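Local coordinates for protein acetyltransferase (Elizabethkingia anophelis, PDB 6AO7) that binds acetyl-CoA and, as a member of the GNAT family, probably transfers its acetyl group to an acceptor substrate, at residues Thr71-Ile76 with Gln90-Val95; Gly46-Ala51 with Cys60-Pro65; Ile132-Phe137 with Cys152-Leu157. One frame throughout, in Å; residues are numbered along the deposited sequence.

Contact 1 of 3, residues Thr71-Ile76 with Gln90-Val95. With ACO (acetyl coenzyme *a), chain B.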
# COMPACT_ATOMS: atom_id res chain seq x y z
N THR A 71 4.38 -21.02 1.37
CA THR A 71 3.02 -21.22 1.86
C THR A 71 2.39 -19.85 2.05
O THR A 71 3.08 -18.86 2.26
CB THR A 71 2.99 -22.06 3.15
OG1 THR A 71 1.63 -22.31 3.52
CG2 THR A 71 3.71 -21.38 4.29
N GLU A 72 1.06 -19.81 1.95
CA GLU A 72 0.31 -18.57 1.86
C GLU A 72 -0.69 -18.50 3.01
O GLU A 72 -1.31 -19.50 3.37
CB GLU A 72 -0.42 -18.46 0.51
CG GLU A 72 -1.38 -17.26 0.39
CD GLU A 72 -2.09 -17.19 -0.96
OE1 GLU A 72 -2.03 -18.16 -1.73
OE2 GLU A 72 -2.73 -16.15 -1.25
N ILE A 73 -0.79 -17.32 3.61
CA ILE A 73 -1.87 -17.02 4.54
C ILE A 73 -3.08 -16.68 3.66
O ILE A 73 -3.19 -15.55 3.18
CB ILE A 73 -1.52 -15.87 5.48
CG1 ILE A 73 -0.19 -16.16 6.18
CG2 ILE A 73 -2.70 -15.61 6.46
CD1 ILE A 73 0.28 -14.99 7.04
N LYS A 74 -3.95 -17.66 3.42
CA LYS A 74 -5.13 -17.42 2.60
C LYS A 74 -6.21 -16.67 3.36
O LYS A 74 -7.11 -16.09 2.73
CB LYS A 74 -5.71 -18.74 2.07
CG LYS A 74 -5.14 -19.24 0.72
CD LYS A 74 -5.61 -18.41 -0.48
CE LYS A 74 -5.56 -19.22 -1.78
NZ LYS A 74 -5.87 -18.39 -2.98
N ASN A 75 -6.17 -16.69 4.68
CA ASN A 75 -7.24 -16.11 5.48
C ASN A 75 -6.69 -15.82 6.87
O ASN A 75 -6.01 -16.65 7.45
CB ASN A 75 -8.44 -17.06 5.57
CG ASN A 75 -9.68 -16.38 6.12
OD1 ASN A 75 -9.70 -15.94 7.26
ND2 ASN A 75 -10.74 -16.34 5.31
N ILE A 76 -6.92 -14.60 7.36
CA ILE A 76 -6.58 -14.27 8.73
C ILE A 76 -7.63 -13.29 9.24
O ILE A 76 -7.93 -12.29 8.57
CB ILE A 76 -5.15 -13.71 8.88
CG1 ILE A 76 -4.83 -13.48 10.37
CG2 ILE A 76 -4.96 -12.41 8.09
CD1 ILE A 76 -3.44 -12.90 10.60
N GLN A 90 -0.28 -11.07 17.20
CA GLN A 90 0.02 -12.35 17.83
C GLN A 90 -0.22 -13.50 16.87
O GLN A 90 0.58 -14.45 16.81
CB GLN A 90 -0.82 -12.52 19.10
CG GLN A 90 -0.40 -11.62 20.24
CD GLN A 90 1.09 -11.72 20.54
OE1 GLN A 90 1.83 -10.73 20.41
NE2 GLN A 90 1.55 -12.91 20.91
N LEU A 91 -1.31 -13.43 16.10
CA LEU A 91 -1.57 -14.46 15.10
C LEU A 91 -0.45 -14.52 14.06
O LEU A 91 0.04 -15.60 13.72
CB LEU A 91 -2.93 -14.22 14.42
CG LEU A 91 -4.20 -14.43 15.24
CD1 LEU A 91 -5.43 -14.32 14.36
CD2 LEU A 91 -4.18 -15.78 15.92
N LEU A 92 -0.02 -13.35 13.56
CA LEU A 92 1.01 -13.35 12.52
C LEU A 92 2.32 -13.97 13.02
O LEU A 92 2.98 -14.72 12.29
CB LEU A 92 1.24 -11.93 12.01
CG LEU A 92 0.11 -11.35 11.15
CD1 LEU A 92 0.31 -9.86 10.95
CD2 LEU A 92 0.07 -12.08 9.81
N LYS A 93 2.71 -13.65 14.26
CA LYS A 93 3.88 -14.28 14.87
C LYS A 93 3.73 -15.80 14.92
O LYS A 93 4.70 -16.54 14.72
CB LYS A 93 4.09 -13.74 16.29
N ASP A 94 2.52 -16.28 15.25
CA ASP A 94 2.31 -17.72 15.32
C ASP A 94 2.38 -18.36 13.94
O ASP A 94 2.93 -19.45 13.80
CB ASP A 94 0.97 -18.01 16.00
CG ASP A 94 0.83 -19.45 16.41
OD1 ASP A 94 1.40 -19.81 17.46
OD2 ASP A 94 0.16 -20.23 15.69
N VAL A 95 1.84 -17.69 12.92
CA VAL A 95 1.91 -18.23 11.55
C VAL A 95 3.37 -18.39 11.13
O VAL A 95 3.74 -19.41 10.52
CB VAL A 95 1.18 -17.32 10.56
CG1 VAL A 95 1.34 -17.88 9.14
CG2 VAL A 95 -0.26 -17.18 10.91
N1A ACO B . -3.38 2.81 8.90
C2A ACO B . -2.58 1.78 9.16
N3A ACO B . -2.48 1.05 10.28
C4A ACO B . -3.32 1.50 11.22
C5A ACO B . -4.19 2.57 11.11
C6A ACO B . -4.22 3.25 9.87
N6A ACO B . -5.00 4.30 9.61
N7A ACO B . -4.86 2.78 12.30
C8A ACO B . -4.39 1.85 13.09
N9A ACO B . -3.46 1.03 12.50
C1B ACO B . -2.71 -0.07 13.10
C2B ACO B . -2.84 -0.23 14.61
O2B ACO B . -2.10 0.74 15.33
C3B ACO B . -2.20 -1.61 14.75
O3B ACO B . -0.77 -1.55 14.65
P3B ACO B . 0.27 -1.42 15.87
O7A ACO B . 0.04 -0.01 16.46
O8A ACO B . -0.04 -2.60 16.82
O9A ACO B . 1.65 -1.57 15.30
C4B ACO B . -2.61 -2.33 13.46
O4B ACO B . -3.15 -1.31 12.59
C5B ACO B . -3.58 -3.47 13.67
O5B ACO B . -2.92 -4.33 14.62
P1A ACO B . -3.72 -5.52 15.46
O1A ACO B . -4.52 -5.02 16.60
O2A ACO B . -2.64 -6.50 15.88
O3A ACO B . -4.67 -6.10 14.31
P2A ACO B . -6.05 -6.91 14.38
O4A ACO B . -6.07 -7.53 15.72
O5A ACO B . -7.18 -5.92 14.16
O6A ACO B . -6.04 -7.93 13.16
CBP ACO B . -6.98 -8.07 10.93
CCP ACO B . -5.90 -7.46 11.82
CDP ACO B . -6.78 -9.59 10.90
CEP ACO B . -6.82 -7.51 9.51
CAP ACO B . -8.38 -7.76 11.52
OAP ACO B . -8.55 -6.35 11.66
C9P ACO B . -9.55 -8.38 10.78
O9P ACO B . -9.88 -9.54 11.01
N8P ACO B . -10.14 -7.64 9.84
C7P ACO B . -11.20 -8.16 8.99
C6P ACO B . -10.75 -9.36 8.17
C5P ACO B . -9.59 -9.03 7.26
O5P ACO B . -9.55 -7.98 6.64
N4P ACO B . -8.63 -9.95 7.18
C3P ACO B . -7.46 -9.82 6.31
C2P ACO B . -7.82 -9.96 4.84
S1P ACO B . -6.47 -10.46 3.72
C ACO B . -6.43 -12.21 4.05
O ACO B . -7.14 -12.72 4.88
CH3 ACO B . -5.41 -12.94 3.24
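I76 and L92 meet at about a right angle, the tip CD1 of I76 resting 3.7 Å from CD2 of L92. A chi1 of -176° and an extended chi2 carry the I76 methyl CD1 out from the strand towards helix 87-101, and on the way the side chain slides past L91 running in the opposite direction, I76 CD1 lying 4.1 Å from L91 CB. I73 comes from the same face of the strand with CD1 foremost. It crosses L92 squarely too, its CD1 being 4.0 Å from L92 CD2, and meets V95 at a slant, where I73 CD1 lies 3.7 Å from V95 CG1. L92 CD2 is thus shared by the two isoleucine tips. Strand 70-78 and helix 87-101 are the first two elements of a beta-alpha-beta unit completed by strand 106-112, and the helix runs nearly antiparallel to the strand. I73 and I76, three residues apart, face the helix together because K74 breaks the strand's alternation with a psi of -20°, consistent with the beta bulge familiar in this strand of GNAT enzymes. Acetyl-CoA is bound by the backbone of the same residue whose side chain packs on the helix: I76 N donates to the thioester oxygen O of ACO at 3.1 Å, while I76 O accepts from its N4P at 2.8 Å, much as a neighbouring strand would, as in other GNAT enzymes.

Contact 2 of 3, residues Gly46-Ala51 with Cys60-Pro65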
# COMPACT_ATOMS: atom_id res chain seq x y z
N GLY A 46 -5.54 -26.67 2.82
CA GLY A 46 -4.89 -25.85 3.81
C GLY A 46 -5.09 -26.39 5.22
O GLY A 46 -5.68 -27.44 5.45
N GLU A 47 -4.55 -25.64 6.18
CA GLU A 47 -4.63 -25.98 7.59
C GLU A 47 -5.22 -24.80 8.34
O GLU A 47 -4.71 -23.67 8.23
CB GLU A 47 -3.25 -26.31 8.18
CG GLU A 47 -2.58 -27.52 7.58
CD GLU A 47 -1.23 -27.78 8.23
OE1 GLU A 47 -0.25 -27.09 7.87
OE2 GLU A 47 -1.18 -28.65 9.13
N LEU A 48 -6.28 -25.06 9.10
CA LEU A 48 -6.99 -24.01 9.82
C LEU A 48 -6.56 -24.02 11.28
O LEU A 48 -6.47 -25.08 11.91
CB LEU A 48 -8.51 -24.21 9.72
CG LEU A 48 -9.42 -23.43 10.67
CD1 LEU A 48 -9.38 -21.95 10.30
CD2 LEU A 48 -10.85 -23.98 10.67
N TYR A 49 -6.30 -22.82 11.81
CA TYR A 49 -5.88 -22.64 13.19
C TYR A 49 -6.86 -21.69 13.88
O TYR A 49 -7.36 -20.75 13.26
CB TYR A 49 -4.45 -22.07 13.26
CG TYR A 49 -3.41 -23.06 12.81
CD1 TYR A 49 -3.15 -23.27 11.46
CD2 TYR A 49 -2.69 -23.82 13.73
CE1 TYR A 49 -2.21 -24.18 11.04
CE2 TYR A 49 -1.75 -24.74 13.32
CZ TYR A 49 -1.51 -24.91 11.97
OH TYR A 49 -0.55 -25.82 11.57
N LEU A 50 -7.15 -21.96 15.15
CA LEU A 50 -8.16 -21.23 15.90
C LEU A 50 -7.51 -20.56 17.10
O LEU A 50 -6.77 -21.21 17.84
CB LEU A 50 -9.28 -22.17 16.37
CG LEU A 50 -9.96 -23.08 15.34
CD1 LEU A 50 -11.01 -23.95 16.00
CD2 LEU A 50 -10.56 -22.25 14.20
N ALA A 51 -7.79 -19.27 17.29
CA ALA A 51 -7.31 -18.52 18.44
C ALA A 51 -8.44 -18.40 19.45
O ALA A 51 -9.51 -17.89 19.12
CB ALA A 51 -6.80 -17.14 18.03
N CYS A 60 -8.67 -16.58 13.76
CA CYS A 60 -8.30 -17.77 13.00
C CYS A 60 -7.38 -17.37 11.86
O CYS A 60 -7.34 -16.21 11.45
CB CYS A 60 -9.54 -18.48 12.43
SG CYS A 60 -10.52 -17.46 11.30
N TYR A 61 -6.65 -18.36 11.35
CA TYR A 61 -5.94 -18.19 10.08
C TYR A 61 -5.87 -19.54 9.36
O TYR A 61 -6.02 -20.61 9.96
CB TYR A 61 -4.54 -17.60 10.27
CG TYR A 61 -3.54 -18.41 11.06
CD1 TYR A 61 -2.82 -19.46 10.46
CD2 TYR A 61 -3.25 -18.10 12.39
CE1 TYR A 61 -1.87 -20.17 11.18
CE2 TYR A 61 -2.30 -18.82 13.12
CZ TYR A 61 -1.61 -19.85 12.50
OH TYR A 61 -0.66 -20.56 13.19
N VAL A 62 -5.67 -19.46 8.04
CA VAL A 62 -5.53 -20.62 7.17
C VAL A 62 -4.19 -20.52 6.44
O VAL A 62 -3.92 -19.51 5.77
CB VAL A 62 -6.68 -20.71 6.16
CG1 VAL A 62 -6.44 -21.90 5.22
CG2 VAL A 62 -8.01 -20.80 6.89
N LEU A 63 -3.38 -21.57 6.56
CA LEU A 63 -2.14 -21.72 5.80
C LEU A 63 -2.39 -22.61 4.60
O LEU A 63 -2.99 -23.68 4.74
CB LEU A 63 -1.04 -22.32 6.66
CG LEU A 63 -0.26 -21.36 7.55
CD1 LEU A 63 0.65 -22.15 8.45
CD2 LEU A 63 0.56 -20.39 6.67
N TYR A 64 -1.89 -22.20 3.44
CA TYR A 64 -2.21 -22.83 2.16
C TYR A 64 -0.93 -22.99 1.35
O TYR A 64 -0.49 -22.03 0.69
CB TYR A 64 -3.23 -22.00 1.40
CG TYR A 64 -3.52 -22.45 -0.02
CD1 TYR A 64 -2.96 -21.80 -1.11
CD2 TYR A 64 -4.38 -23.51 -0.26
CE1 TYR A 64 -3.24 -22.21 -2.41
CE2 TYR A 64 -4.67 -23.93 -1.55
CZ TYR A 64 -4.10 -23.27 -2.62
OH TYR A 64 -4.39 -23.69 -3.90
N PRO A 65 -0.31 -24.18 1.35
CA PRO A 65 0.94 -24.36 0.60
C PRO A 65 0.75 -24.19 -0.90
O PRO A 65 -0.21 -24.68 -1.49
CB PRO A 65 1.35 -25.80 0.94
CG PRO A 65 0.69 -26.08 2.30
CD PRO A 65 -0.61 -25.31 2.25
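The carbonyl oxygen of Y61 is approached by two groups of the opposing strand: Y49 N donates to Y61 O at 2.9 Å, and L48 CA adds a CA-H...O contact to the same oxygen at 3.5 Å. Y61 N returns a bond to Y49 O, which closes the hydrogen-bonded pair Y49-Y61. Two residues on, E47 and L63 repeat the pattern, E47 N reaching L63 O at 2.9 Å. L48-V62 and L50-C60 are the non-hydrogen-bonded pairs between and beside them. This is the antiparallel register of the beta hairpin formed by strands 47-53 and 56-65, in the central sheet of the GNAT fold. G46, just before the strand, brings its CA to 3.0 Å from L63 O, an approach that suits a residue without a side chain, since a CB there would clash with that oxygen.

On the face with E47 and L63, the rings of Y49 and Y61 lie almost parallel, planes 19° apart, but slid so far that they barely overlap. Instead, the Y61 face takes Y49 CB, 3.8 Å from the ring centroid, and Y61 OH lies over the Y49 ring towards its rim. Y61 achieves this by holding CG between its backbone N and carbonyl carbon (chi1 63°), which folds the ring across towards Y49. On the other face L48 CD1 leans obliquely on V62 CG2 at 3.9 Å and also approaches C60 CB. D94 OD2 on helix 87-101 forms a salt bridge with K98, which probably favours a charged carboxylate. The same oxygen is hydrogen-bonded to Y61 OH, a bond that ties the hairpin to the helix and, with Y49 CB over one face, should restrain the turning of the Y61 ring.

Contact 3 of 3, residues Ile132-Phe137 with Cys152-Leu157. With SO4 (sulfate ion), chain C.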
# COMPACT_ATOMS: atom_id res chain seq x y z
N ILE A 132 1.93 -7.38 -7.72
CA ILE A 132 0.56 -6.91 -7.93
C ILE A 132 -0.16 -7.91 -8.83
O ILE A 132 0.36 -8.29 -9.89
CB ILE A 132 0.52 -5.50 -8.56
CG1 ILE A 132 1.50 -4.57 -7.84
CG2 ILE A 132 -0.90 -4.94 -8.50
CD1 ILE A 132 1.26 -4.52 -6.36
N ARG A 133 -1.35 -8.33 -8.43
CA ARG A 133 -2.23 -9.17 -9.24
C ARG A 133 -3.37 -8.30 -9.76
O ARG A 133 -4.39 -8.12 -9.09
CB ARG A 133 -2.77 -10.35 -8.42
CG ARG A 133 -1.73 -11.35 -7.96
CD ARG A 133 -2.38 -12.50 -7.19
NE ARG A 133 -1.42 -13.56 -6.86
CZ ARG A 133 -1.73 -14.66 -6.18
NH1 ARG A 133 -2.97 -14.85 -5.75
NH2 ARG A 133 -0.80 -15.57 -5.92
N LYS A 134 -3.22 -7.79 -10.98
CA LYS A 134 -4.19 -6.84 -11.53
C LYS A 134 -5.55 -7.50 -11.71
O LYS A 134 -5.66 -8.58 -12.30
CB LYS A 134 -3.70 -6.28 -12.86
CG LYS A 134 -4.66 -5.29 -13.50
CD LYS A 134 -4.18 -4.84 -14.86
CE LYS A 134 -5.21 -3.97 -15.56
NZ LYS A 134 -4.71 -3.46 -16.86
N ASN A 135 -6.60 -6.83 -11.22
CA ASN A 135 -7.99 -7.28 -11.37
C ASN A 135 -8.25 -8.64 -10.73
O ASN A 135 -9.20 -9.32 -11.11
CB ASN A 135 -8.41 -7.30 -12.85
CG ASN A 135 -8.76 -5.92 -13.38
OD1 ASN A 135 -9.10 -5.02 -12.62
ND2 ASN A 135 -8.67 -5.76 -14.70
N PHE A 136 -7.45 -9.03 -9.74
CA PHE A 136 -7.68 -10.30 -9.06
C PHE A 136 -9.08 -10.35 -8.45
O PHE A 136 -9.81 -11.33 -8.62
CB PHE A 136 -6.63 -10.53 -7.98
CG PHE A 136 -6.90 -11.75 -7.13
CD1 PHE A 136 -6.47 -13.00 -7.54
CD2 PHE A 136 -7.59 -11.65 -5.93
CE1 PHE A 136 -6.73 -14.13 -6.77
CE2 PHE A 136 -7.85 -12.76 -5.16
CZ PHE A 136 -7.41 -14.00 -5.58
N PHE A 137 -9.45 -9.31 -7.70
CA PHE A 137 -10.75 -9.31 -7.04
C PHE A 137 -11.88 -9.13 -8.04
O PHE A 137 -12.95 -9.75 -7.90
CB PHE A 137 -10.79 -8.24 -5.96
CG PHE A 137 -9.91 -8.54 -4.77
CD1 PHE A 137 -10.32 -9.45 -3.81
CD2 PHE A 137 -8.69 -7.91 -4.62
CE1 PHE A 137 -9.52 -9.74 -2.72
CE2 PHE A 137 -7.88 -8.19 -3.53
CZ PHE A 137 -8.30 -9.11 -2.57
N CYS A 152 -11.79 -2.01 -4.54
CA CYS A 152 -10.79 -3.04 -4.29
C CYS A 152 -10.77 -3.98 -5.50
O CYS A 152 -11.52 -4.96 -5.56
CB CYS A 152 -11.12 -3.77 -3.00
SG CYS A 152 -9.96 -5.06 -2.58
N THR A 153 -9.89 -3.69 -6.46
CA THR A 153 -9.81 -4.47 -7.69
C THR A 153 -8.61 -5.41 -7.74
O THR A 153 -8.70 -6.50 -8.32
CB THR A 153 -9.73 -3.55 -8.91
OG1 THR A 153 -8.66 -2.62 -8.72
CG2 THR A 153 -11.02 -2.78 -9.12
N ASP A 154 -7.47 -5.00 -7.21
CA ASP A 154 -6.22 -5.71 -7.40
C ASP A 154 -5.74 -6.30 -6.09
O ASP A 154 -6.05 -5.79 -5.00
CB ASP A 154 -5.14 -4.77 -7.97
CG ASP A 154 -5.64 -3.91 -9.12
OD1 ASP A 154 -5.30 -2.71 -9.16
OD2 ASP A 154 -6.39 -4.42 -9.99
N MET A 155 -4.99 -7.39 -6.17
CA MET A 155 -4.38 -7.97 -4.98
C MET A 155 -2.94 -7.51 -4.88
O MET A 155 -2.19 -7.58 -5.86
CB MET A 155 -4.44 -9.50 -4.99
CG MET A 155 -3.51 -10.08 -3.97
SD MET A 155 -3.71 -11.85 -3.81
CE MET A 155 -5.24 -11.88 -2.87
N ILE A 156 -2.56 -7.02 -3.70
CA ILE A 156 -1.17 -6.72 -3.37
C ILE A 156 -0.59 -7.91 -2.64
O ILE A 156 -1.11 -8.30 -1.58
CB ILE A 156 -1.05 -5.45 -2.52
CG1 ILE A 156 -1.75 -4.30 -3.22
CG2 ILE A 156 0.41 -5.16 -2.23
CD1 ILE A 156 -1.86 -3.08 -2.34
N LEU A 157 0.46 -8.51 -3.19
CA LEU A 157 1.06 -9.69 -2.60
C LEU A 157 2.31 -9.28 -1.84
O LEU A 157 3.16 -8.57 -2.38
CB LEU A 157 1.41 -10.71 -3.69
CG LEU A 157 1.33 -12.21 -3.40
CD1 LEU A 157 -0.10 -12.65 -3.16
CD2 LEU A 157 1.95 -13.02 -4.53
S SO4 C . -9.24 -2.44 -16.31
O1 SO4 C . -8.99 -1.38 -17.28
O2 SO4 C . -10.54 -2.22 -15.68
O3 SO4 C . -8.20 -2.42 -15.28
O4 SO4 C . -9.22 -3.73 -16.98
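Extended chi1 and chi2 torsions of M155 (165° and 173°) carry SD out over the ring of F136, whose CG lies anti to the backbone N (chi1 174°), and the two side chains run side by side. In this Met-aromatic contact M155 SD stands over the F136 face 4.4 Å from the centroid, and a bend at chi3 turns M155 CE to 3.6 Å from F136 CE2. R133 runs alongside M155 as well, R133 NH1 lying 3.6 Å from M155 SD, and L157 CD1 covers the centre of one guanidinium face. The F137 ring is sandwiched, F136 CD2 over one face and C152 SG over the other at 4.0 Å from the centroid, while D154 O meets its edge in plane. These residues sit where strands 128-133 and 155-161, antiparallel neighbours at one border of the central sheet, come apart: after the R133-M155 hydrogen-bonded pair a type II beta turn, R133 to F136, leads into helix 136-140. R133 O takes M155 N and F136 N from opposite faces of its plane. D154 OD2 holds the turn from across, accepting N135 N at 2.7 Å on its anti side, and forms a salt bridge with R128 of the second subunit. N135 ND2 donates to O4 of a sulfate, probably from the crystallisation liquor, at 3.1 Å, and R128 of the second subunit binds the same ion; I129 of that subunit packs on I132 and I156.

How the contacts relate
All three contacts draw on one seven-stranded mixed sheet and follow one another along the chain: contact 2, then contact 1, then contact 3. Contacts 1 and 2 are immediate neighbours, with centres 7 Å apart, because strands 56-65 and 70-78 lie side by side and E72 O bonds to Y64 N; helix 87-101 packs against both strands. Contact 3 lies about 19 Å from contact 1 and 22 Å from contact 2, centre to centre, and touches neither. Contact 1 holds residues of the acetyl-CoA pocket, contact 2 backs it through the neighbouring strand and the shared helix, and contact 3, beyond strand 106-112, meets the second subunit at the far border of the sheet.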